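Local atomic coordinates of aminoglycoside phosphotransferase (Alicyclobacillus acidocaldarius subsp. acidocaldarius, PDB entry 4PDY), a protein that probably transfers a phosphate group to an acceptor molecule, as other phosphotransferases with a protein-kinase-like fold do. Residues N230-P235 against V240-E245; F82-R87 against T127-A132. All coordinates share one frame; numbering follows the deposited sequence.

In the fold
Interaction 2, between 82-87 and 127-132, closes along the chain before interaction 1, between 230-235 and 240-245, opens, yet their centres lie about 8 Å apart. Strand 239-241 joins them: it is one arm of the hairpin in interaction 1 and the edge strand, within this chain, of a small three-stranded sheet, and it also receives the loop of interaction 2, where Leu-241 N and Lys-84 O are 2.9 Å apart, probably hydrogen-bonded. Leu-241 CG also packs on Thr-130 CG2 of helix 121-137, at 3.6 Å. The loop between helix 64-79 and strand 88-89, the hairpin and the helix thus meet where the two lobes of the kinase-like fold join, beside the pocket that holds a bound histidine.

Interaction 1 (N230-P235 against V240-E245); sequences NCLYTP and VLIDFE. With HIS (histidine), chain B.
Asn-230 and Asp-243 bring an amide and a carboxylate together without a hydrogen bond: the planes stand 82° apart, ND2 of Asn-230 is 3.8 Å from OD2 of Asp-243, and Asn-230 OD1 rests on Asp-243 CB at 3.5 Å. The amide nitrogen is instead hydrogen-bonded to Asp-225 O. The two flank an antiparallel hairpin. Leu-232 and Val-240 form a hydrogen-bonded pair, both bonds 2.9 Å between the N of one and the O of the other, and Ile-242 N continues the pairing to Asn-230 O at 3.0 Å. With CG1 between its backbone N and carbonyl carbon (chi1 65°), Ile-242 lays that branch over Asn-230 CA and carries CD1 to 3.7 Å from ND1 of the bound histidine; Leu-232 CD1 meets the ligand's CA at 3.7 Å. On the sheet face opposite Leu-232 and Val-240, Cys-231 SG packs against Leu-241 CD2. With an alanine at Asn-230, Asp-225 O would probably lose this amide donor and a gap would open beside Asp-243 CB. Asn-230 and Asp-243 probably correspond to the catalytic-loop asparagine and DFG-type aspartate that bind metal ions in related kinases; the hairpin between them is characteristic of the kinase-like fold.

Interaction 2 (F82-R87 against T127-A132); sequences FTKFAR and TAYTLA
Bends at chi2 (-70°) and chi4 (60°) fold the chain of Lys-84 round the hydroxyl side of Thr-130, whose OG1 lies beside its own backbone N (chi1 -72°), leaving CG2 anti to that N. This is the loop that follows helix 64-79 and leads into strand 88-89, probably equivalent to the αC-β4 loop of protein kinases, docked on helix 121-137. Lys-84 sits at the centre of an inverse gamma turn and meets the helix with its first carbons: CB presses on Thr-130 CG2 at 3.4 Å, a tight contact, and CG passes OG1 at 3.5 Å. Within the loop, one face of the Phe-82 ring lies against Lys-84 N, while Thr-130 O sits at the ring's edge, near its plane, 3.7 Å from Phe-82 CE1. The ammonium group approaches Tyr-129 obliquely, with NZ 3.9 Å from CD2, and is hydrogen-bonded to Gln-133 OE1 further along the same helix. Thr-130 OG1 is hydrogen-bonded to Val-239 O, tying helix to hairpin, and also to Gln-126 O, a turn back in its own helix. One water completes the junction between the two side chains: it accepts from Lys-84 NZ at 3.0 Å and donates to Thr-130 OG1 at 2.7 Å.

Interaction 1 (N230-P235 against V240-E245)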
ATOM      1  N   ASN A 230       5.282  -0.900  -6.940  1.00 11.02           N
ATOM      2  CA  ASN A 230       4.124  -1.578  -7.506  1.00 10.45           C
ATOM      3  C   ASN A 230       3.217  -0.675  -8.344  1.00 10.72           C
ATOM      4  O   ASN A 230       2.221  -1.149  -8.884  1.00 10.73           O
ATOM      5  CB  ASN A 230       3.283  -2.197  -6.385  1.00 10.47           C
ATOM      6  CG  ASN A 230       3.964  -3.357  -5.717  1.00 11.67           C
ATOM      7  OD1 ASN A 230       4.866  -3.999  -6.288  1.00 13.19           O
ATOM      8  ND2 ASN A 230       3.525  -3.671  -4.492  1.00 13.54           N
ATOM      9  N   CYS A 231       3.583   0.609  -8.442  1.00 10.82           N
ATOM     10  CA  CYS A 231       2.766   1.621  -9.103  1.00 10.75           C
ATOM     11  C   CYS A 231       3.618   2.232 -10.210  1.00 11.57           C
ATOM     12  O   CYS A 231       4.326   3.190  -9.989  1.00 12.41           O
ATOM     13  CB  CYS A 231       2.325   2.696  -8.092  1.00 10.36           C
ATOM     14  SG  CYS A 231       1.333   2.063  -6.725  1.00 12.69           S
ATOM     15  N   LEU A 232       3.557   1.642 -11.390  1.00 10.40           N
ATOM     16  CA  LEU A 232       4.490   2.027 -12.444  1.00 11.18           C
ATOM     17  C   LEU A 232       3.899   3.155 -13.290  1.00  9.99           C
ATOM     18  O   LEU A 232       2.855   2.984 -13.920  1.00 11.85           O
ATOM     19  CB  LEU A 232       4.759   0.813 -13.307  1.00 13.58           C
ATOM     20  CG  LEU A 232       5.421  -0.344 -12.563  1.00 16.25           C
ATOM     21  CD1 LEU A 232       5.648  -1.494 -13.515  1.00 16.38           C
ATOM     22  CD2 LEU A 232       6.725   0.082 -11.911  1.00 21.60           C
ATOM     23  N   TYR A 233       4.565   4.306 -13.275  1.00 11.65           N
ATOM     24  CA  TYR A 233       4.171   5.458 -14.080  1.00 10.88           C
ATOM     25  C   TYR A 233       4.825   5.292 -15.459  1.00 11.07           C
ATOM     26  O   TYR A 233       6.061   5.197 -15.586  1.00 13.53           O
ATOM     27  CB  TYR A 233       4.626   6.752 -13.425  1.00 11.01           C
ATOM     28  CG  TYR A 233       4.059   7.983 -14.067  1.00 11.42           C
ATOM     29  CD1 TYR A 233       2.831   8.489 -13.655  1.00 12.25           C
ATOM     30  CD2 TYR A 233       4.728   8.638 -15.083  1.00 12.60           C
ATOM     31  CE1 TYR A 233       2.277   9.607 -14.242  1.00 13.38           C
ATOM     32  CE2 TYR A 233       4.197   9.743 -15.691  1.00 13.69           C
ATOM     33  CZ  TYR A 233       2.969  10.246 -15.261  1.00 13.08           C
ATOM     34  OH  TYR A 233       2.440  11.357 -15.863  1.00 16.95           O
ATOM     35  N   THR A 234       3.981   5.184 -16.476  1.00 11.96           N
ATOM     36  CA  THR A 234       4.413   4.741 -17.799  1.00 13.13           C
ATOM     37  C   THR A 234       4.687   5.928 -18.727  1.00 13.99           C
ATOM     38  O   THR A 234       4.292   7.059 -18.437  1.00 14.21           O
ATOM     39  CB  THR A 234       3.323   3.903 -18.491  1.00 14.31           C
ATOM     40  OG1 THR A 234       2.239   4.764 -18.844  1.00 14.92           O
ATOM     41  CG2 THR A 234       2.838   2.745 -17.620  1.00 15.41           C
ATOM     42  N   PRO A 235       5.347   5.680 -19.878  1.00 15.49           N
ATOM     43  CA  PRO A 235       5.507   6.731 -20.876  1.00 15.33           C
ATOM     44  C   PRO A 235       4.185   7.298 -21.446  1.00 15.29           C
ATOM     45  O   PRO A 235       4.184   8.385 -22.020  1.00 18.26           O
ATOM     46  CB  PRO A 235       6.359   6.048 -21.962  1.00 17.94           C
ATOM     47  CG  PRO A 235       7.045   4.933 -21.263  1.00 19.69           C
ATOM     48  CD  PRO A 235       6.099   4.460 -20.212  1.00 16.44           C
ATOM     49  N   VAL A 240       0.261   1.793 -13.927  1.00 10.05           N
ATOM     50  CA  VAL A 240      -0.078   0.400 -14.057  1.00  9.94           C
ATOM     51  C   VAL A 240       0.342  -0.297 -12.780  1.00 10.57           C
ATOM     52  O   VAL A 240       1.477  -0.171 -12.331  1.00 10.72           O
ATOM     53  CB  VAL A 240       0.615  -0.219 -15.303  1.00 11.15           C
ATOM     54  CG1 VAL A 240       0.384  -1.711 -15.350  1.00 12.55           C
ATOM     55  CG2 VAL A 240       0.105   0.442 -16.573  1.00 12.47           C
ATOM     56  N   LEU A 241      -0.610  -1.005 -12.181  1.00 10.59           N
ATOM     57  CA  LEU A 241      -0.326  -1.733 -10.969  1.00 11.04           C
ATOM     58  C   LEU A 241       0.271  -3.095 -11.250  1.00 10.32           C
ATOM     59  O   LEU A 241      -0.115  -3.781 -12.187  1.00 12.13           O
ATOM     60  CB  LEU A 241      -1.595  -1.931 -10.142  1.00 12.10           C
ATOM     61  CG  LEU A 241      -2.214  -0.661  -9.580  1.00 12.45           C
ATOM     62  CD1 LEU A 241      -3.609  -0.970  -9.055  1.00 13.41           C
ATOM     63  CD2 LEU A 241      -1.373  -0.048  -8.476  1.00 14.55           C
ATOM     64  N   ILE A 242       1.193  -3.484 -10.389  1.00 10.71           N
ATOM     65  CA  ILE A 242       1.677  -4.853 -10.336  1.00 10.77           C
ATOM     66  C   ILE A 242       1.572  -5.371  -8.885  1.00 10.22           C
ATOM     67  O   ILE A 242       1.357  -4.586  -7.950  1.00 10.60           O
ATOM     68  CB  ILE A 242       3.094  -5.001 -10.892  1.00 13.32           C
ATOM     69  CG1 ILE A 242       4.050  -4.237 -10.006  1.00 12.67           C
ATOM     70  CG2 ILE A 242       3.149  -4.481 -12.338  1.00 14.99           C
ATOM     71  CD1 ILE A 242       5.499  -4.477 -10.352  1.00 15.98           C
ATOM     72  N   ASP A 243       1.735  -6.671  -8.730  1.00 10.44           N
ATOM     73  CA  ASP A 243       1.698  -7.338  -7.416  1.00  9.79           C
ATOM     74  C   ASP A 243       0.367  -7.201  -6.680  1.00 10.10           C
ATOM     75  O   ASP A 243       0.255  -6.372  -5.789  1.00 12.04           O
ATOM     76  CB  ASP A 243       2.838  -6.871  -6.510  1.00 11.53           C
ATOM     77  CG  ASP A 243       3.029  -7.771  -5.305  1.00 13.05           C
ATOM     78  OD1 ASP A 243       2.253  -8.733  -5.144  1.00 14.41           O
ATOM     79  OD2 ASP A 243       3.950  -7.487  -4.512  1.00 22.18           O
ATOM     80  N   PHE A 244      -0.584  -8.021  -7.112  1.00  8.75           N
ATOM     81  CA  PHE A 244      -1.929  -8.043  -6.542  1.00  9.70           C
ATOM     82  C   PHE A 244      -2.049  -9.092  -5.443  1.00 10.85           C
ATOM     83  O   PHE A 244      -3.150  -9.477  -5.101  1.00 11.18           O
ATOM     84  CB  PHE A 244      -2.954  -8.283  -7.665  1.00  9.84           C
ATOM     85  CG  PHE A 244      -3.204  -7.070  -8.521  1.00  9.61           C
ATOM     86  CD1 PHE A 244      -2.368  -6.753  -9.606  1.00 12.28           C
ATOM     87  CD2 PHE A 244      -4.248  -6.207  -8.207  1.00 10.62           C
ATOM     88  CE1 PHE A 244      -2.624  -5.620 -10.366  1.00 12.51           C
ATOM     89  CE2 PHE A 244      -4.488  -5.073  -8.965  1.00 12.25           C
ATOM     90  CZ  PHE A 244      -3.683  -4.787 -10.034  1.00 12.10           C
ATOM     91  N   GLU A 245      -0.946  -9.522  -4.851  1.00 10.27           N
ATOM     92  CA  GLU A 245      -0.964 -10.632  -3.893  1.00 10.65           C
ATOM     93  C   GLU A 245      -1.671 -10.281  -2.580  1.00 10.83           C
ATOM     94  O   GLU A 245      -2.136 -11.177  -1.897  1.00 13.50           O
ATOM     95  CB  GLU A 245       0.459 -11.121  -3.627  1.00 10.74           C
ATOM     96  CG  GLU A 245       1.116 -11.693  -4.860  1.00 12.01           C
ATOM     97  CD  GLU A 245       2.541 -12.136  -4.643  1.00 15.33           C
ATOM     98  OE1 GLU A 245       2.955 -12.358  -3.498  1.00 16.87           O
ATOM     99  OE2 GLU A 245       3.268 -12.241  -5.660  1.00 17.13           O
TER
HETATM  100  N   HIS B 401       9.177  -1.536 -15.507  1.00 46.96           N
HETATM  101  CA  HIS B 401       9.288  -1.746 -14.067  1.00 42.08           C
HETATM  102  C   HIS B 401      10.438  -0.901 -13.527  1.00 36.73           C
HETATM  103  O   HIS B 401      11.518  -1.342 -13.358  1.00 48.44           O
HETATM  104  CB  HIS B 401       9.540  -3.220 -13.727  1.00 46.47           C
HETATM  105  CG  HIS B 401       8.385  -4.138 -14.005  1.00 39.56           C
HETATM  106  ND1 HIS B 401       7.965  -5.087 -13.097  1.00 40.71           N
HETATM  107  CD2 HIS B 401       7.581  -4.275 -15.089  1.00 36.94           C
HETATM  108  CE1 HIS B 401       6.948  -5.762 -13.604  1.00 28.64           C
HETATM  109  NE2 HIS B 401       6.689  -5.285 -14.808  1.00 28.08           N
HETATM  110  OXT HIS B 401      10.259   0.290 -13.245  1.00 52.14           O

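Interaction 2 (F82-R87 against T127-A132)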
ATOM      1  N   PHE A  82     -11.149  -2.282 -17.155  1.00 11.68           N
ATOM      2  CA  PHE A  82      -9.906  -1.980 -16.455  1.00 11.41           C
ATOM      3  C   PHE A  82      -8.690  -2.404 -17.298  1.00 11.06           C
ATOM      4  O   PHE A  82      -8.623  -3.534 -17.763  1.00 11.37           O
ATOM      5  CB  PHE A  82      -9.868  -2.732 -15.140  1.00 10.96           C
ATOM      6  CG  PHE A  82      -8.713  -2.373 -14.246  1.00  9.00           C
ATOM      7  CD1 PHE A  82      -8.536  -1.089 -13.774  1.00 10.90           C
ATOM      8  CD2 PHE A  82      -7.774  -3.344 -13.882  1.00  9.48           C
ATOM      9  CE1 PHE A  82      -7.500  -0.786 -12.927  1.00  9.72           C
ATOM     10  CE2 PHE A  82      -6.741  -3.035 -13.022  1.00 10.62           C
ATOM     11  CZ  PHE A  82      -6.589  -1.755 -12.564  1.00 10.16           C
ATOM     12  N   THR A  83      -7.718  -1.506 -17.390  1.00  9.62           N
ATOM     13  CA  THR A  83      -6.518  -1.734 -18.203  1.00 10.42           C
ATOM     14  C   THR A  83      -5.231  -1.652 -17.394  1.00 11.36           C
ATOM     15  O   THR A  83      -4.173  -1.999 -17.914  1.00 12.32           O
ATOM     16  CB  THR A  83      -6.370  -0.654 -19.316  1.00 12.97           C
ATOM     17  OG1 THR A  83      -6.069   0.626 -18.704  1.00 13.74           O
ATOM     18  CG2 THR A  83      -7.622  -0.558 -20.126  1.00 13.88           C
ATOM     19  N   LYS A  84      -5.298  -1.244 -16.133  1.00 12.14           N
ATOM     20  CA  LYS A  84      -4.117  -0.753 -15.425  1.00 13.00           C
ATOM     21  C   LYS A  84      -3.404  -1.831 -14.634  1.00 12.36           C
ATOM     22  O   LYS A  84      -3.143  -1.677 -13.436  1.00 12.43           O
ATOM     23  CB  LYS A  84      -4.474   0.424 -14.502  1.00 13.70           C
ATOM     24  CG  LYS A  84      -5.254   1.545 -15.183  1.00 13.77           C
ATOM     25  CD  LYS A  84      -4.383   2.317 -16.177  1.00 14.31           C
ATOM     26  CE  LYS A  84      -5.162   3.402 -16.884  1.00 14.82           C
ATOM     27  NZ  LYS A  84      -5.752   4.453 -16.004  1.00 13.71           N
ATOM     28  N   PHE A  85      -3.059  -2.914 -15.329  1.00 11.26           N
ATOM     29  CA  PHE A  85      -2.382  -4.032 -14.695  1.00 11.12           C
ATOM     30  C   PHE A  85      -1.503  -4.762 -15.706  1.00 11.11           C
ATOM     31  O   PHE A  85      -1.812  -4.804 -16.896  1.00 10.21           O
ATOM     32  CB  PHE A  85      -3.357  -5.011 -14.031  1.00 11.74           C
ATOM     33  CG  PHE A  85      -4.230  -5.754 -14.989  1.00 11.13           C
ATOM     34  CD1 PHE A  85      -5.310  -5.136 -15.620  1.00 10.56           C
ATOM     35  CD2 PHE A  85      -4.018  -7.097 -15.226  1.00 11.19           C
ATOM     36  CE1 PHE A  85      -6.091  -5.825 -16.514  1.00 12.56           C
ATOM     37  CE2 PHE A  85      -4.831  -7.803 -16.097  1.00 11.70           C
ATOM     38  CZ  PHE A  85      -5.866  -7.174 -16.737  1.00 11.87           C
ATOM     39  N   ALA A  86      -0.453  -5.363 -15.185  1.00 11.87           N
ATOM     40  CA  ALA A  86       0.426  -6.197 -15.997  1.00 11.12           C
ATOM     41  C   ALA A  86      -0.280  -7.506 -16.316  1.00 11.29           C
ATOM     42  O   ALA A  86      -0.855  -8.162 -15.466  1.00 13.28           O
ATOM     43  CB  ALA A  86       1.727  -6.475 -15.279  1.00 14.03           C
ATOM     44  N   ARG A  87      -0.236  -7.896 -17.570  1.00  9.82           N
ATOM     45  CA  ARG A  87      -0.971  -9.030 -18.062  1.00  9.05           C
ATOM     46  C   ARG A  87      -0.263 -10.352 -17.837  1.00  9.75           C
ATOM     47  O   ARG A  87       0.915 -10.516 -18.210  1.00 11.17           O
ATOM     48  CB  ARG A  87      -1.287  -8.858 -19.540  1.00  9.86           C
ATOM     49  CG  ARG A  87      -1.949  -7.547 -19.886  1.00 10.69           C
ATOM     50  CD  ARG A  87      -3.194  -7.268 -19.040  1.00 11.17           C
ATOM     51  NE  ARG A  87      -3.512  -5.820 -19.059  1.00 11.83           N
ATOM     52  CZ  ARG A  87      -4.247  -5.213 -19.977  1.00 10.96           C
ATOM     53  NH1 ARG A  87      -4.375  -3.901 -19.933  1.00 12.27           N
ATOM     54  NH2 ARG A  87      -4.812  -5.888 -20.976  1.00 13.35           N
ATOM     55  N   THR A 127      -1.843   7.377  -9.900  1.00  8.41           N
ATOM     56  CA  THR A 127      -1.959   6.239  -8.974  1.00  8.70           C
ATOM     57  C   THR A 127      -3.373   6.156  -8.364  1.00  8.94           C
ATOM     58  O   THR A 127      -3.969   5.109  -8.380  1.00  9.02           O
ATOM     59  CB  THR A 127      -0.872   6.307  -7.885  1.00  8.23           C
ATOM     60  OG1 THR A 127       0.425   6.394  -8.499  1.00  9.99           O
ATOM     61  CG2 THR A 127      -0.908   5.090  -6.984  1.00  9.08           C
ATOM     62  N   ALA A 128      -3.871   7.292  -7.899  1.00  8.53           N
ATOM     63  CA  ALA A 128      -5.214   7.368  -7.344  1.00  8.65           C
ATOM     64  C   ALA A 128      -6.253   6.957  -8.387  1.00  9.29           C
ATOM     65  O   ALA A 128      -7.167   6.202  -8.111  1.00  9.81           O
ATOM     66  CB  ALA A 128      -5.477   8.771  -6.844  1.00  9.75           C
ATOM     67  N   TYR A 129      -6.134   7.476  -9.602  1.00  9.01           N
ATOM     68  CA  TYR A 129      -7.070   7.155 -10.660  1.00  9.37           C
ATOM     69  C   TYR A 129      -7.125   5.653 -10.876  1.00  8.60           C
ATOM     70  O   TYR A 129      -8.193   5.033 -10.979  1.00  9.43           O
ATOM     71  CB  TYR A 129      -6.670   7.918 -11.937  1.00  9.53           C
ATOM     72  CG  TYR A 129      -7.668   7.908 -13.065  1.00 11.08           C
ATOM     73  CD1 TYR A 129      -8.985   8.300 -12.860  1.00 14.51           C
ATOM     74  CD2 TYR A 129      -7.263   7.601 -14.362  1.00 15.11           C
ATOM     75  CE1 TYR A 129      -9.888   8.319 -13.916  1.00 15.50           C
ATOM     76  CE2 TYR A 129      -8.155   7.622 -15.406  1.00 17.73           C
ATOM     77  CZ  TYR A 129      -9.465   7.977 -15.185  1.00 17.56           C
ATOM     78  OH  TYR A 129     -10.358   7.997 -16.222  1.00 23.54           O
ATOM     79  N   THR A 130      -5.944   5.062 -11.016  1.00  8.41           N
ATOM     80  CA  THR A 130      -5.846   3.637 -11.251  1.00  8.82           C
ATOM     81  C   THR A 130      -6.449   2.819 -10.087  1.00  7.91           C
ATOM     82  O   THR A 130      -7.181   1.847 -10.327  1.00  9.07           O
ATOM     83  CB  THR A 130      -4.373   3.263 -11.516  1.00  9.02           C
ATOM     84  OG1 THR A 130      -4.016   3.762 -12.813  1.00 10.05           O
ATOM     85  CG2 THR A 130      -4.140   1.781 -11.415  1.00 10.62           C
ATOM     86  N   LEU A 131      -6.085   3.180  -8.859  1.00  8.55           N
ATOM     87  CA  LEU A 131      -6.643   2.480  -7.700  1.00  8.83           C
ATOM     88  C   LEU A 131      -8.180   2.573  -7.666  1.00  9.07           C
ATOM     89  O   LEU A 131      -8.863   1.588  -7.379  1.00 10.12           O
ATOM     90  CB  LEU A 131      -6.047   3.045  -6.416  1.00  9.86           C
ATOM     91  CG  LEU A 131      -4.569   2.697  -6.166  1.00 10.99           C
ATOM     92  CD1 LEU A 131      -4.033   3.609  -5.066  1.00 11.76           C
ATOM     93  CD2 LEU A 131      -4.370   1.224  -5.826  1.00 11.03           C
ATOM     94  N   ALA A 132      -8.701   3.753  -7.962  1.00  9.03           N
ATOM     95  CA  ALA A 132     -10.142   3.953  -8.006  1.00 10.70           C
ATOM     96  C   ALA A 132     -10.790   3.112  -9.093  1.00  9.53           C
ATOM     97  O   ALA A 132     -11.857   2.535  -8.920  1.00 10.69           O
ATOM     98  CB  ALA A 132     -10.440   5.413  -8.202  1.00 10.78           C
TER
HETATM   99  O   HOH W   1      -3.615   5.917 -14.467  1.00 10.74           O